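Local coordinates for protein C-glycoside 3-oxidase (Microbacterium trichothecenolyticum, PDB 7DVE) that oxidises the C3 hydroxyl of the sugar in C-glycosides such as isoorientin and mangiferin, using FAD and reducing oxygen to hydrogen peroxide, at residues P50-N56 / V211-D216. Sequence-based numbering, arbitrary orientation.
Sequences PGAHVKN and VWSGSD
H53 presents one face of its imidazole to CD1 of W212, which sits over the rim of the ring, 3.4 Å from H53 NE2. The two side chains run alongside, pointing the same way, with ring planes inclined at 54°, too oblique for a stack or a T-shaped pair. With chi1 at -160°, H53 CG lies anti to the backbone N, which brings CD2 within 3.4 Å of W212 CB. The ring's rotation is fixed at both nitrogens: K55 N donates to ND1 at 2.9 Å, nearly straight at 173° and in the ring plane, while NE2 bonds to W128 O. Replacing this histidine by an alanine would probably leave a gap beside W212 CB and CD1, with K55 N and W128 O each losing a hydrogen-bond partner.

Polar coupling between the segments runs through one water, which accepts from H53 N and N56 ND2 and donates to W212 O and, at 2.8 Å, to D216 OD2, two partners on each segment. N56 ND2 also reaches H53 O, in the carbonyl plane, while its OD1 accepts from R205 NH1 and lies 3.7 Å from V211 CG1, the side chains crossing at about a right angle. G214 N, at the N-cap position, donates a bent bond to the syn lone pair of D216 OD1 (2.9 Å), and D216 CG lies 3.5 Å from A52 CA. At G51, with positive phi, a CB would crowd S215 CB, D216 N and the carbonyl O of P50.

The contact thus seats the loop between strand 37-40 and helix 60-69 on the turn joining strand 210-212 to helix 215-224, with W212 near the FAD-binding T129 and packed on strand 196-204, and S215 against helix 19-31.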
loop_
_atom_site.group_PDB
_atom_site.type_symbol
_atom_site.label_atom_id
_atom_site.label_comp_id
_atom_site.label_asym_id
_atom_site.label_seq_id
_atom_site.Cartn_x
_atom_site.Cartn_y
_atom_site.Cartn_z
ATOM N N PRO A 50 17.243 -6.118 -2.509
ATOM C CA PRO A 50 15.954 -6.365 -3.164
ATOM C C PRO A 50 14.803 -5.706 -2.410
ATOM O O PRO A 50 14.742 -5.740 -1.180
ATOM C CB PRO A 50 15.849 -7.893 -3.155
ATOM C CG PRO A 50 17.291 -8.346 -3.199
ATOM C CD PRO A 50 18.056 -7.344 -2.400
ATOM N N GLY A 51 13.885 -5.098 -3.168
ATOM C CA GLY A 51 12.777 -4.371 -2.595
ATOM C C GLY A 51 13.066 -2.939 -2.196
ATOM O O GLY A 51 12.150 -2.242 -1.747
ATOM N N ALA A 52 14.302 -2.473 -2.314
ATOM C CA ALA A 52 14.610 -1.105 -1.910
ATOM C C ALA A 52 13.945 -0.099 -2.860
ATOM O O ALA A 52 13.596 -0.419 -3.993
ATOM C CB ALA A 52 16.119 -0.900 -1.867
ATOM N N HIS A 53 13.735 1.121 -2.372
ATOM C CA HIS A 53 13.053 2.129 -3.182
ATOM C C HIS A 53 13.910 2.534 -4.381
ATOM O O HIS A 53 15.130 2.646 -4.279
ATOM C CB HIS A 53 12.717 3.367 -2.342
ATOM C CG HIS A 53 11.633 4.216 -2.935
ATOM N ND1 HIS A 53 11.851 5.052 -4.011
ATOM C CD2 HIS A 53 10.315 4.329 -2.629
ATOM C CE1 HIS A 53 10.715 5.652 -4.335
ATOM N NE2 HIS A 53 9.771 5.241 -3.505
ATOM N N VAL A 54 13.262 2.771 -5.524
ATOM C CA VAL A 54 14.012 3.190 -6.709
ATOM C C VAL A 54 14.788 4.486 -6.454
ATOM O O VAL A 54 15.859 4.686 -7.022
ATOM C CB VAL A 54 13.086 3.298 -7.942
ATOM C CG1 VAL A 54 12.469 1.921 -8.286
ATOM C CG2 VAL A 54 11.984 4.371 -7.762
ATOM N N LYS A 55 14.315 5.358 -5.569
ATOM C CA LYS A 55 15.101 6.566 -5.321
ATOM C C LYS A 55 16.434 6.295 -4.610
ATOM O O LYS A 55 17.183 7.241 -4.327
ATOM C CB LYS A 55 14.282 7.554 -4.506
ATOM C CG LYS A 55 13.028 8.061 -5.213
ATOM C CD LYS A 55 12.849 9.572 -5.007
ATOM C CE LYS A 55 11.695 10.097 -5.838
ATOM N NZ LYS A 55 11.284 11.432 -5.339
ATOM N N ASN A 56 16.749 5.043 -4.293
ATOM C CA ASN A 56 18.101 4.701 -3.888
ATOM C C ASN A 56 19.075 4.688 -5.055
ATOM O O ASN A 56 20.282 4.614 -4.821
ATOM C CB ASN A 56 18.119 3.332 -3.210
ATOM C CG ASN A 56 17.653 3.388 -1.790
ATOM O OD1 ASN A 56 18.371 3.871 -0.902
ATOM N ND2 ASN A 56 16.440 2.880 -1.549
ATOM N N VAL A 211 15.425 8.745 2.388
ATOM C CA VAL A 211 14.799 7.964 1.316
ATOM C C VAL A 211 13.698 7.065 1.890
ATOM O O VAL A 211 13.759 6.636 3.040
ATOM C CB VAL A 211 15.859 7.137 0.546
ATOM C CG1 VAL A 211 16.375 5.983 1.411
ATOM C CG2 VAL A 211 15.263 6.618 -0.772
ATOM N N TRP A 212 12.682 6.778 1.068
ATOM C CA TRP A 212 11.538 5.959 1.495
ATOM C C TRP A 212 11.957 4.521 1.814
ATOM O O TRP A 212 12.849 3.947 1.179
ATOM C CB TRP A 212 10.444 5.936 0.408
ATOM C CG TRP A 212 10.006 7.300 -0.040
ATOM C CD1 TRP A 212 10.105 7.820 -1.302
ATOM C CD2 TRP A 212 9.418 8.334 0.768
ATOM N NE1 TRP A 212 9.636 9.115 -1.327
ATOM C CE2 TRP A 212 9.198 9.451 -0.074
ATOM C CE3 TRP A 212 9.063 8.427 2.121
ATOM C CZ2 TRP A 212 8.621 10.635 0.388
ATOM C CZ3 TRP A 212 8.496 9.608 2.580
ATOM C CH2 TRP A 212 8.283 10.699 1.714
ATOM N N SER A 213 11.268 3.936 2.791
ATOM C CA SER A 213 11.518 2.590 3.297
ATOM C C SER A 213 10.464 1.626 2.761
ATOM O O SER A 213 9.279 1.953 2.726
ATOM C CB SER A 213 11.474 2.580 4.830
ATOM O OG SER A 213 12.532 3.340 5.386
ATOM N N GLY A 214 10.894 0.433 2.358
ATOM C CA GLY A 214 9.978 -0.535 1.778
ATOM C C GLY A 214 10.198 -1.966 2.225
ATOM O O GLY A 214 10.522 -2.212 3.388
ATOM N N SER A 215 10.008 -2.932 1.318
ATOM C CA SER A 215 10.247 -4.327 1.680
ATOM C C SER A 215 11.699 -4.590 2.056
ATOM O O SER A 215 11.965 -5.574 2.749
ATOM C CB SER A 215 9.840 -5.246 0.537
ATOM O OG SER A 215 8.472 -5.078 0.274
ATOM N N ASP A 216 12.644 -3.755 1.603
ATOM C CA ASP A 216 14.009 -3.869 2.099
ATOM C C ASP A 216 14.048 -3.713 3.613
ATOM O O ASP A 216 14.715 -4.486 4.308
ATOM C CB ASP A 216 14.905 -2.821 1.442
ATOM C CG ASP A 216 14.339 -1.411 1.567
ATOM O OD1 ASP A 216 13.107 -1.282 1.541
ATOM O OD2 ASP A 216 15.109 -0.436 1.679
HETATM O O HOH W 1 14.557 1.969 0.344
#